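Local atomic coordinates of farnesyl pyrophosphate synthase (Pseudomonas aeruginosa, PDB entry 3ZOU), a protein that catalyses the synthesis of farnesyl diphosphate, the C15 isoprenoid precursor, by adding an isopentenyl unit to geranyl diphosphate in a prenyl transfer that probably depends on magnesium. Residues A214-I225 against A259-A270; R46-A54 against L185-G193. All coordinates share one frame; numbering follows the deposited sequence.

Contact 1: residues A214-I225 against A259-A270. With MG (magnesium ion), chain F.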
loop_
_atom_site.group_PDB
_atom_site.type_symbol
_atom_site.label_atom_id
_atom_site.label_comp_id
_atom_site.label_asym_id
_atom_site.label_seq_id
_atom_site.Cartn_x
_atom_site.Cartn_y
_atom_site.Cartn_z
ATOM N N ALA A 214 -0.884 -20.077 16.051
ATOM C CA ALA A 214 -1.205 -20.347 17.444
ATOM C C ALA A 214 -1.055 -19.153 18.352
ATOM O O ALA A 214 -1.950 -18.848 19.170
ATOM C CB ALA A 214 -0.403 -21.566 17.909
ATOM N N ILE A 215 0.056 -18.420 18.285
ATOM C CA ILE A 215 0.180 -17.280 19.140
ATOM C C ILE A 215 -0.778 -16.161 18.818
ATOM O O ILE A 215 -1.187 -15.426 19.701
ATOM C CB ILE A 215 1.600 -16.713 19.262
ATOM C CG1 ILE A 215 2.166 -16.263 17.910
ATOM C CG2 ILE A 215 2.528 -17.740 19.828
ATOM C CD1 ILE A 215 3.207 -15.208 18.031
ATOM N N GLY A 216 -1.077 -16.020 17.509
ATOM C CA GLY A 216 -2.063 -14.971 17.132
ATOM C C GLY A 216 -3.406 -15.174 17.793
ATOM O O GLY A 216 -3.979 -14.267 18.348
ATOM N N LEU A 217 -3.862 -16.413 17.844
ATOM C CA LEU A 217 -5.086 -16.714 18.512
ATOM C C LEU A 217 -4.937 -16.642 20.021
ATOM O O LEU A 217 -5.800 -16.144 20.748
ATOM C CB LEU A 217 -5.641 -18.083 18.099
ATOM C CG LEU A 217 -6.321 -18.225 16.763
ATOM C CD1 LEU A 217 -7.011 -19.622 16.848
ATOM C CD2 LEU A 217 -7.377 -17.150 16.544
ATOM N N ALA A 218 -3.808 -17.161 20.522
ATOM C CA ALA A 218 -3.578 -17.080 21.987
ATOM C C ALA A 218 -3.696 -15.678 22.551
ATOM O O ALA A 218 -4.295 -15.460 23.629
ATOM C CB ALA A 218 -2.233 -17.699 22.313
ATOM N N PHE A 219 -3.160 -14.690 21.833
ATOM C CA PHE A 219 -3.254 -13.356 22.228
ATOM C C PHE A 219 -4.701 -12.894 22.378
ATOM O O PHE A 219 -5.043 -12.229 23.351
ATOM C CB PHE A 219 -2.629 -12.409 21.232
ATOM C CG PHE A 219 -2.602 -11.016 21.757
ATOM C CD1 PHE A 219 -1.735 -10.692 22.808
ATOM C CD2 PHE A 219 -3.485 -10.037 21.291
ATOM C CE1 PHE A 219 -1.723 -9.404 23.366
ATOM C CE2 PHE A 219 -3.459 -8.740 21.824
ATOM C CZ PHE A 219 -2.587 -8.436 22.879
ATOM N N GLN A 220 -5.522 -13.292 21.418
ATOM C CA GLN A 220 -6.906 -12.852 21.429
ATOM C C GLN A 220 -7.705 -13.531 22.556
ATOM O O GLN A 220 -8.539 -12.886 23.206
ATOM C CB GLN A 220 -7.561 -13.117 20.075
ATOM C CG GLN A 220 -6.931 -12.286 18.976
ATOM C CD GLN A 220 -7.071 -10.791 19.193
ATOM O OE1 GLN A 220 -8.028 -10.292 19.807
ATOM N NE2 GLN A 220 -6.047 -10.043 18.780
ATOM N N VAL A 221 -7.428 -14.811 22.749
ATOM C CA VAL A 221 -8.085 -15.561 23.855
ATOM C C VAL A 221 -7.713 -14.945 25.187
ATOM O O VAL A 221 -8.595 -14.633 26.056
ATOM C CB VAL A 221 -7.749 -17.051 23.796
ATOM C CG1 VAL A 221 -8.397 -17.785 25.002
ATOM C CG2 VAL A 221 -8.145 -17.696 22.479
ATOM N N GLN A 222 -6.399 -14.764 25.416
ATOM C CA GLN A 222 -5.978 -14.183 26.719
ATOM C C GLN A 222 -6.494 -12.749 26.891
ATOM O O GLN A 222 -6.837 -12.324 28.006
ATOM C CB GLN A 222 -4.446 -14.276 26.890
ATOM C CG GLN A 222 -3.898 -13.792 28.202
ATOM C CD GLN A 222 -4.327 -14.694 29.366
ATOM O OE1 GLN A 222 -4.894 -15.775 29.150
ATOM N NE2 GLN A 222 -4.101 -14.241 30.565
ATOM N N ASP A 223 -6.551 -11.947 25.831
ATOM C CA ASP A 223 -7.080 -10.586 25.976
ATOM C C ASP A 223 -8.543 -10.582 26.470
ATOM O O ASP A 223 -8.894 -9.761 27.343
ATOM C CB ASP A 223 -7.084 -9.840 24.647
ATOM C CG ASP A 223 -5.775 -9.173 24.340
ATOM O OD1 ASP A 223 -4.794 -9.337 25.111
ATOM O OD2 ASP A 223 -5.675 -8.507 23.254
ATOM N N ASP A 224 -9.334 -11.494 25.923
ATOM C CA ASP A 224 -10.735 -11.661 26.280
ATOM C C ASP A 224 -10.807 -12.079 27.747
ATOM O O ASP A 224 -11.662 -11.578 28.512
ATOM C CB ASP A 224 -11.483 -12.688 25.438
ATOM C CG ASP A 224 -11.836 -12.185 24.025
ATOM O OD1 ASP A 224 -11.504 -11.037 23.735
ATOM O OD2 ASP A 224 -12.447 -12.987 23.297
ATOM N N ILE A 225 -9.924 -12.987 28.163
ATOM C CA ILE A 225 -9.953 -13.468 29.527
ATOM C C ILE A 225 -9.649 -12.321 30.460
ATOM O O ILE A 225 -10.355 -12.139 31.461
ATOM C CB ILE A 225 -8.975 -14.618 29.733
ATOM C CG1 ILE A 225 -9.467 -15.874 29.045
ATOM C CG2 ILE A 225 -8.704 -14.838 31.247
ATOM C CD1 ILE A 225 -8.420 -16.910 28.808
ATOM N N ALA A 259 -12.031 -21.293 28.456
ATOM C CA ALA A 259 -11.244 -20.286 27.661
ATOM C C ALA A 259 -9.773 -20.307 28.189
ATOM O O ALA A 259 -8.816 -20.234 27.401
ATOM C CB ALA A 259 -11.847 -18.907 27.767
ATOM N N LYS A 260 -9.617 -20.300 29.515
ATOM C CA LYS A 260 -8.238 -20.321 30.114
ATOM C C LYS A 260 -7.469 -21.577 29.658
ATOM O O LYS A 260 -6.284 -21.542 29.300
ATOM C CB LYS A 260 -8.336 -20.259 31.619
ATOM C CG LYS A 260 -8.802 -18.929 32.116
ATOM C CD LYS A 260 -9.032 -18.920 33.624
ATOM C CE LYS A 260 -9.205 -17.510 34.065
ATOM N NZ LYS A 260 -9.350 -17.283 35.530
ATOM N N GLY A 261 -8.171 -22.714 29.607
ATOM C CA GLY A 261 -7.644 -23.930 29.105
ATOM C C GLY A 261 -7.182 -23.934 27.674
ATOM O O GLY A 261 -6.167 -24.539 27.250
ATOM N N TYR A 262 -8.033 -23.296 26.852
ATOM C CA TYR A 262 -7.735 -23.160 25.462
ATOM C C TYR A 262 -6.498 -22.272 25.218
ATOM O O TYR A 262 -5.733 -22.587 24.365
ATOM C CB TYR A 262 -8.952 -22.562 24.770
ATOM C CG TYR A 262 -8.878 -22.466 23.244
ATOM C CD1 TYR A 262 -8.376 -23.509 22.443
ATOM C CD2 TYR A 262 -9.340 -21.311 22.615
ATOM C CE1 TYR A 262 -8.359 -23.421 21.057
ATOM C CE2 TYR A 262 -9.322 -21.225 21.225
ATOM C CZ TYR A 262 -8.816 -22.261 20.471
ATOM O OH TYR A 262 -8.753 -22.166 19.087
ATOM N N ALA A 263 -6.332 -21.252 26.008
ATOM C CA ALA A 263 -5.122 -20.394 25.910
ATOM C C ALA A 263 -3.891 -21.223 26.132
ATOM O O ALA A 263 -2.944 -21.150 25.366
ATOM C CB ALA A 263 -5.184 -19.240 26.866
ATOM N N LEU A 264 -3.938 -22.107 27.137
ATOM C CA LEU A 264 -2.791 -23.007 27.311
ATOM C C LEU A 264 -2.532 -23.958 26.178
ATOM O O LEU A 264 -1.406 -24.232 25.787
ATOM C CB LEU A 264 -2.893 -23.825 28.633
ATOM C CG LEU A 264 -3.006 -22.994 29.899
ATOM C CD1 LEU A 264 -2.962 -23.942 31.090
ATOM C CD2 LEU A 264 -1.932 -21.949 30.057
ATOM N N GLU A 265 -3.616 -24.494 25.610
ATOM C CA GLU A 265 -3.510 -25.392 24.474
ATOM C C GLU A 265 -2.864 -24.695 23.272
ATOM O O GLU A 265 -2.065 -25.301 22.580
ATOM C CB GLU A 265 -4.891 -25.929 24.077
ATOM C CG GLU A 265 -5.497 -26.801 25.168
ATOM C CD GLU A 265 -6.925 -27.202 24.942
ATOM O OE1 GLU A 265 -7.652 -26.591 24.119
ATOM O OE2 GLU A 265 -7.315 -28.131 25.671
ATOM N N LEU A 266 -3.212 -23.431 23.053
ATOM C CA LEU A 266 -2.647 -22.624 21.941
ATOM C C LEU A 266 -1.145 -22.364 22.184
ATOM O O LEU A 266 -0.313 -22.553 21.288
ATOM C CB LEU A 266 -3.420 -21.309 21.754
ATOM C CG LEU A 266 -4.872 -21.516 21.221
ATOM C CD1 LEU A 266 -5.619 -20.261 21.476
ATOM C CD2 LEU A 266 -4.833 -21.931 19.738
ATOM N N ARG A 267 -0.812 -21.979 23.421
ATOM C CA ARG A 267 0.613 -21.868 23.767
ATOM C C ARG A 267 1.327 -23.206 23.444
ATOM O O ARG A 267 2.409 -23.274 22.867
ATOM C CB ARG A 267 0.788 -21.624 25.233
ATOM C CG ARG A 267 2.242 -21.687 25.704
ATOM C CD ARG A 267 2.321 -21.915 27.199
ATOM N NE ARG A 267 1.748 -23.207 27.535
ATOM C CZ ARG A 267 1.462 -23.577 28.785
ATOM N NH1 ARG A 267 1.609 -22.686 29.753
ATOM N NH2 ARG A 267 0.910 -24.787 29.000
ATOM N N ASP A 268 0.730 -24.309 23.865
ATOM C CA ASP A 268 1.352 -25.583 23.598
ATOM C C ASP A 268 1.524 -25.922 22.140
ATOM O O ASP A 268 2.485 -26.482 21.746
ATOM C CB ASP A 268 0.593 -26.715 24.304
ATOM C CG ASP A 268 0.618 -26.616 25.775
ATOM O OD1 ASP A 268 1.483 -25.876 26.350
ATOM O OD2 ASP A 268 -0.222 -27.339 26.398
ATOM N N LEU A 269 0.539 -25.561 21.305
ATOM C CA LEU A 269 0.681 -25.767 19.894
ATOM C C LEU A 269 1.804 -24.938 19.323
ATOM O O LEU A 269 2.533 -25.416 18.504
ATOM C CB LEU A 269 -0.650 -25.411 19.188
ATOM C CG LEU A 269 -1.803 -26.353 19.402
ATOM C CD1 LEU A 269 -3.122 -25.774 18.866
ATOM C CD2 LEU A 269 -1.501 -27.712 18.813
ATOM N N ALA A 270 1.955 -23.700 19.837
ATOM C CA ALA A 270 3.051 -22.828 19.385
ATOM C C ALA A 270 4.406 -23.447 19.725
ATOM O O ALA A 270 5.319 -23.475 18.933
ATOM C CB ALA A 270 2.929 -21.459 19.981
HETATM MG MG MG F . -11.599 -10.064 21.833
HETATM O O HOH W 1 -9.896 -11.057 21.514
HETATM O O HOH W 2 -12.514 -12.115 20.854
HETATM O O HOH W 3 -10.342 -8.423 22.685
HETATM O O HOH W 4 -13.375 -9.142 22.629
HETATM O O HOH W 5 -11.508 -9.023 20.218
#
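Leu266 drops as a knob into a hole formed by Ala214, Leu217, Ala218 and Val221 on the neighbouring, nearly antiparallel helix. With CG anti to its carbonyl carbon (chi1 -68°), it sends CD1 to 3.7 Å from the CG2 of Val221, while its CB rests 3.8 Å from the CB of Ala218. The same CD1 lies over the centre of the Tyr262 ring, 3.8 Å above the plane.

Val221 is the reciprocal knob, seated among Ala259, Tyr262, Ala263 and Leu266. CG1 comes within 3.5 Å of the backbone O of Ala259, and CG2 meets the Tyr262 ring obliquely at CD2. The phenol OH of Tyr262 is held by Glu175.

Toward the C-terminal end of 214-225, Ile225 lays CD1 across the backbone at 259-260, 3.7 Å from Lys260 CA, and its CG2 touches the aliphatic chain of Lys260 at CE. The preceding residue, Asp224, takes no part in the packing against 259-270; its OD1 binds a magnesium ion at 2.1 Å, with five waters filling the other positions. No hydrogen bond crosses between the segments, so interlocking shape and the burial of apolar groups hold these helices together.

Contact 2: residues R46-A54 against L185-G193; sequences RVRPLLAYA and LIEASVRLG. With 6H6 (3-(2-oxo-1,3-benzoxazol-3(2H)-yl)propanoic acid), chain G.
This is a close, roughly parallel helix-helix packing near the centre of the mainly helical prenyl synthase fold, joining the start of helix 47-58 to the C-terminal half of helix 171-196. The axes cross at -33° and approach to 7.0 Å, a spacing made possible by small residues at one end. There Gly193 sets its CA 3.2 Å from the backbone O of Ala52, in a CA-H...O contact; with no side chain on Gly193, the two backbones come together directly. A second such contact runs from Ala52 CA to Ser189 O at 3.4 Å.

One turn back, Ser189 turns its side chain into the interface. OG, beside its own backbone N (chi1 -64°), donates to Leu185 O at 2.8 Å and so spends its proton within its own helix; Leu185 O also accepts from Ser189 N, on the opposite face of the carbonyl plane. The hydroxyl oxygen then rests 3.4 Å from Arg48 CB as a packing surface. Arg48 runs extended from CG to NE and crosses Leu185 at about a right angle, its CD 3.8 Å from Leu185 CD2. Leu51 spreads its methyls between two neighbours: CD1 meets Ile186 CG2, and CD2 lies 3.9 Å from Val190 CG2.

Val47 and Leu50, on another side of the first helix, line the pocket of the bound benzoxazolone fragment. Around the pair, helix 67-85 meets Arg48 through His77 and Ser189 through Val73, helix 282-293 packs on Leu51 through Leu284 and Leu287, and helix 202-227 reaches Leu51 with Ile215 and Val190 with Leu208.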
loop_
_atom_site.group_PDB
_atom_site.type_symbol
_atom_site.label_atom_id
_atom_site.label_comp_id
_atom_site.label_asym_id
_atom_site.label_seq_id
_atom_site.Cartn_x
_atom_site.Cartn_y
_atom_site.Cartn_z
ATOM N N ARG A 46 5.763 -2.944 19.691
ATOM C CA ARG A 46 6.530 -3.483 18.584
ATOM C C ARG A 46 6.600 -5.029 18.553
ATOM O O ARG A 46 7.601 -5.627 18.247
ATOM C CB ARG A 46 7.964 -2.891 18.468
ATOM C CG ARG A 46 8.059 -1.382 18.504
ATOM C CD ARG A 46 7.098 -0.697 17.516
ATOM N NE ARG A 46 7.536 0.661 17.540
ATOM C CZ ARG A 46 6.759 1.706 17.223
ATOM N NH1 ARG A 46 5.502 1.554 16.823
ATOM N NH2 ARG A 46 7.244 2.923 17.353
ATOM N N VAL A 47 5.484 -5.670 18.899
ATOM C CA VAL A 47 5.384 -7.115 18.829
ATOM C C VAL A 47 5.690 -7.687 17.441
ATOM O O VAL A 47 6.320 -8.729 17.281
ATOM C CB VAL A 47 4.003 -7.600 19.268
ATOM C CG1 VAL A 47 3.890 -9.114 19.125
ATOM C CG2 VAL A 47 3.704 -7.141 20.669
ATOM N N ARG A 48 5.217 -7.030 16.371
ATOM C CA ARG A 48 5.451 -7.518 15.050
ATOM C C ARG A 48 6.899 -7.403 14.576
ATOM O O ARG A 48 7.461 -8.424 14.148
ATOM C CB ARG A 48 4.427 -6.849 14.105
ATOM C CG ARG A 48 3.003 -7.353 14.349
ATOM C CD ARG A 48 1.973 -6.405 13.794
ATOM N NE ARG A 48 0.636 -6.820 14.248
ATOM C CZ ARG A 48 0.170 -6.545 15.454
ATOM N NH1 ARG A 48 0.878 -5.834 16.343
ATOM N NH2 ARG A 48 -1.010 -6.982 15.817
ATOM N N PRO A 49 7.597 -6.325 14.958
ATOM C CA PRO A 49 9.062 -6.317 14.829
ATOM C C PRO A 49 9.765 -7.433 15.639
ATOM O O PRO A 49 10.645 -8.070 15.090
ATOM C CB PRO A 49 9.427 -4.958 15.295
ATOM C CG PRO A 49 8.272 -4.093 14.752
ATOM C CD PRO A 49 7.070 -4.943 15.012
ATOM N N LEU A 50 9.317 -7.597 16.868
ATOM C CA LEU A 50 9.893 -8.650 17.788
ATOM C C LEU A 50 9.842 -9.977 17.042
ATOM O O LEU A 50 10.770 -10.773 16.975
ATOM C CB LEU A 50 9.091 -8.683 19.061
ATOM C CG LEU A 50 9.660 -9.517 20.262
ATOM C CD1 LEU A 50 8.929 -9.137 21.517
ATOM C CD2 LEU A 50 9.507 -10.965 19.964
ATOM N N LEU A 51 8.666 -10.272 16.465
ATOM C CA LEU A 51 8.443 -11.504 15.772
ATOM C C LEU A 51 9.393 -11.657 14.593
ATOM O O LEU A 51 9.875 -12.754 14.307
ATOM C CB LEU A 51 6.974 -11.635 15.335
ATOM C CG LEU A 51 5.991 -11.977 16.469
ATOM C CD1 LEU A 51 4.544 -11.734 16.078
ATOM C CD2 LEU A 51 6.194 -13.404 16.960
ATOM N N ALA A 52 9.524 -10.595 13.780
ATOM C CA ALA A 52 10.446 -10.646 12.608
ATOM C C ALA A 52 11.880 -10.913 13.078
ATOM O O ALA A 52 12.528 -11.767 12.520
ATOM C CB ALA A 52 10.348 -9.356 11.810
ATOM N N TYR A 53 12.342 -10.178 14.051
ATOM C CA TYR A 53 13.730 -10.402 14.547
ATOM C C TYR A 53 13.832 -11.818 15.093
ATOM O O TYR A 53 14.811 -12.518 14.821
ATOM C CB TYR A 53 14.067 -9.409 15.659
ATOM C CG TYR A 53 14.268 -8.010 15.123
ATOM C CD1 TYR A 53 15.182 -7.730 14.117
ATOM C CD2 TYR A 53 13.587 -6.928 15.662
ATOM C CE1 TYR A 53 15.393 -6.451 13.664
ATOM C CE2 TYR A 53 13.749 -5.638 15.164
ATOM C CZ TYR A 53 14.702 -5.399 14.196
ATOM O OH TYR A 53 14.895 -4.102 13.674
ATOM N N ALA A 54 12.836 -12.251 15.860
ATOM C CA ALA A 54 12.957 -13.534 16.573
ATOM C C ALA A 54 12.897 -14.650 15.555
ATOM O O ALA A 54 13.562 -15.687 15.723
ATOM C CB ALA A 54 11.919 -13.687 17.663
ATOM N N LEU A 185 -1.137 -10.699 9.567
ATOM C CA LEU A 185 0.024 -9.817 9.695
ATOM C C LEU A 185 1.005 -10.429 10.709
ATOM O O LEU A 185 2.224 -10.233 10.540
ATOM C CB LEU A 185 -0.412 -8.401 10.001
ATOM C CG LEU A 185 0.714 -7.387 10.077
ATOM C CD1 LEU A 185 1.459 -7.233 8.795
ATOM C CD2 LEU A 185 0.129 -6.008 10.486
ATOM N N ILE A 186 0.486 -11.078 11.757
ATOM C CA ILE A 186 1.377 -11.804 12.694
ATOM C C ILE A 186 2.140 -12.871 11.942
ATOM O O ILE A 186 3.399 -13.004 12.070
ATOM C CB ILE A 186 0.572 -12.320 13.890
ATOM C CG1 ILE A 186 0.215 -11.138 14.775
ATOM C CG2 ILE A 186 1.333 -13.414 14.637
ATOM C CD1 ILE A 186 -0.884 -11.438 15.729
ATOM N N GLU A 187 1.457 -13.634 11.129
ATOM C CA GLU A 187 2.026 -14.690 10.327
ATOM C C GLU A 187 3.069 -14.113 9.369
ATOM O O GLU A 187 4.158 -14.622 9.175
ATOM C CB GLU A 187 0.980 -15.591 9.628
ATOM C CG GLU A 187 0.155 -16.357 10.633
ATOM C CD GLU A 187 -1.288 -16.633 10.279
ATOM O OE1 GLU A 187 -1.514 -16.859 9.081
ATOM O OE2 GLU A 187 -2.141 -16.649 11.243
ATOM N N ALA A 188 2.753 -12.986 8.756
ATOM C CA ALA A 188 3.689 -12.343 7.831
ATOM C C ALA A 188 4.929 -11.824 8.512
ATOM O O ALA A 188 5.988 -11.813 7.924
ATOM C CB ALA A 188 2.955 -11.143 7.121
ATOM N N SER A 189 4.775 -11.387 9.754
ATOM C CA SER A 189 5.926 -10.862 10.502
ATOM C C SER A 189 6.937 -12.005 10.709
ATOM O O SER A 189 8.113 -11.845 10.481
ATOM C CB SER A 189 5.477 -10.325 11.861
ATOM O OG SER A 189 4.596 -9.193 11.648
ATOM N N VAL A 190 6.429 -13.126 11.164
ATOM C CA VAL A 190 7.267 -14.335 11.296
ATOM C C VAL A 190 7.873 -14.793 9.934
ATOM O O VAL A 190 9.064 -15.102 9.819
ATOM C CB VAL A 190 6.478 -15.450 11.988
ATOM C CG1 VAL A 190 7.163 -16.801 11.854
ATOM C CG2 VAL A 190 6.201 -15.062 13.430
ATOM N N ARG A 191 7.057 -14.845 8.884
ATOM C CA ARG A 191 7.495 -15.304 7.594
ATOM C C ARG A 191 8.585 -14.364 7.056
ATOM O O ARG A 191 9.601 -14.832 6.531
ATOM C CB ARG A 191 6.285 -15.361 6.576
ATOM C CG ARG A 191 6.685 -15.666 5.144
ATOM C CD ARG A 191 7.428 -16.962 4.960
ATOM N NE ARG A 191 6.663 -18.079 5.460
ATOM C CZ ARG A 191 5.932 -18.934 4.723
ATOM N NH1 ARG A 191 5.952 -18.899 3.408
ATOM N NH2 ARG A 191 5.241 -19.890 5.334
ATOM N N LEU A 192 8.400 -13.045 7.168
ATOM C CA LEU A 192 9.371 -12.106 6.631
ATOM C C LEU A 192 10.701 -12.191 7.388
ATOM O O LEU A 192 11.744 -12.100 6.763
ATOM C CB LEU A 192 8.807 -10.697 6.664
ATOM C CG LEU A 192 8.172 -10.251 5.361
ATOM C CD1 LEU A 192 7.050 -11.130 4.882
ATOM C CD2 LEU A 192 7.697 -8.804 5.492
ATOM N N GLY A 193 10.617 -12.314 8.710
ATOM C CA GLY A 193 11.879 -12.470 9.481
ATOM C C GLY A 193 12.569 -13.752 9.085
ATOM O O GLY A 193 13.795 -13.767 8.918
HETATM O O 6H6 G . 5.660 -3.733 29.830
HETATM N N1 6H6 G . 6.300 -7.236 27.662
HETATM O O1 6H6 G . 7.756 -8.275 29.107
HETATM C C2 6H6 G . 7.195 -8.159 27.998
HETATM O O2 6H6 G . 7.418 -8.962 26.927
HETATM C C3 6H6 G . 6.616 -8.539 25.936
HETATM C C4 6H6 G . 6.460 -9.037 24.659
HETATM C C5 6H6 G . 5.556 -8.364 23.843
HETATM C C6 6H6 G . 4.855 -7.256 24.311
HETATM C C7 6H6 G . 5.012 -6.744 25.581
HETATM C C8 6H6 G . 5.903 -7.421 26.400
HETATM C C9 6H6 G . 5.855 -6.161 28.537
HETATM C C10 6H6 G . 6.972 -5.101 28.401
HETATM C C11 6H6 G . 6.577 -3.745 28.983
HETATM O OXT 6H6 G . 7.242 -2.754 28.595
#

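From the N terminus, after helices 3-19 and 30-40, the chain lays down 46-54 and, after 130 largely helical residues, returns at 185-193 to close contact 2. Only then does contact 1 open: helix 202-227, which directly follows helix 171-196, carries 214-225, and a 33-residue excursion, more than half of it unmodelled, brings 259-270 back against it. The two loops are therefore in series, neither nested nor crossed. Although their centres are 18 Å apart, they join through Ile215, whose CD1 packs 3.7 Å from Leu51 CD2, and through Gly216 against Ile186. Helix 202-227 thus bridges the central pair of contact 2 and the more peripheral helix 256-273.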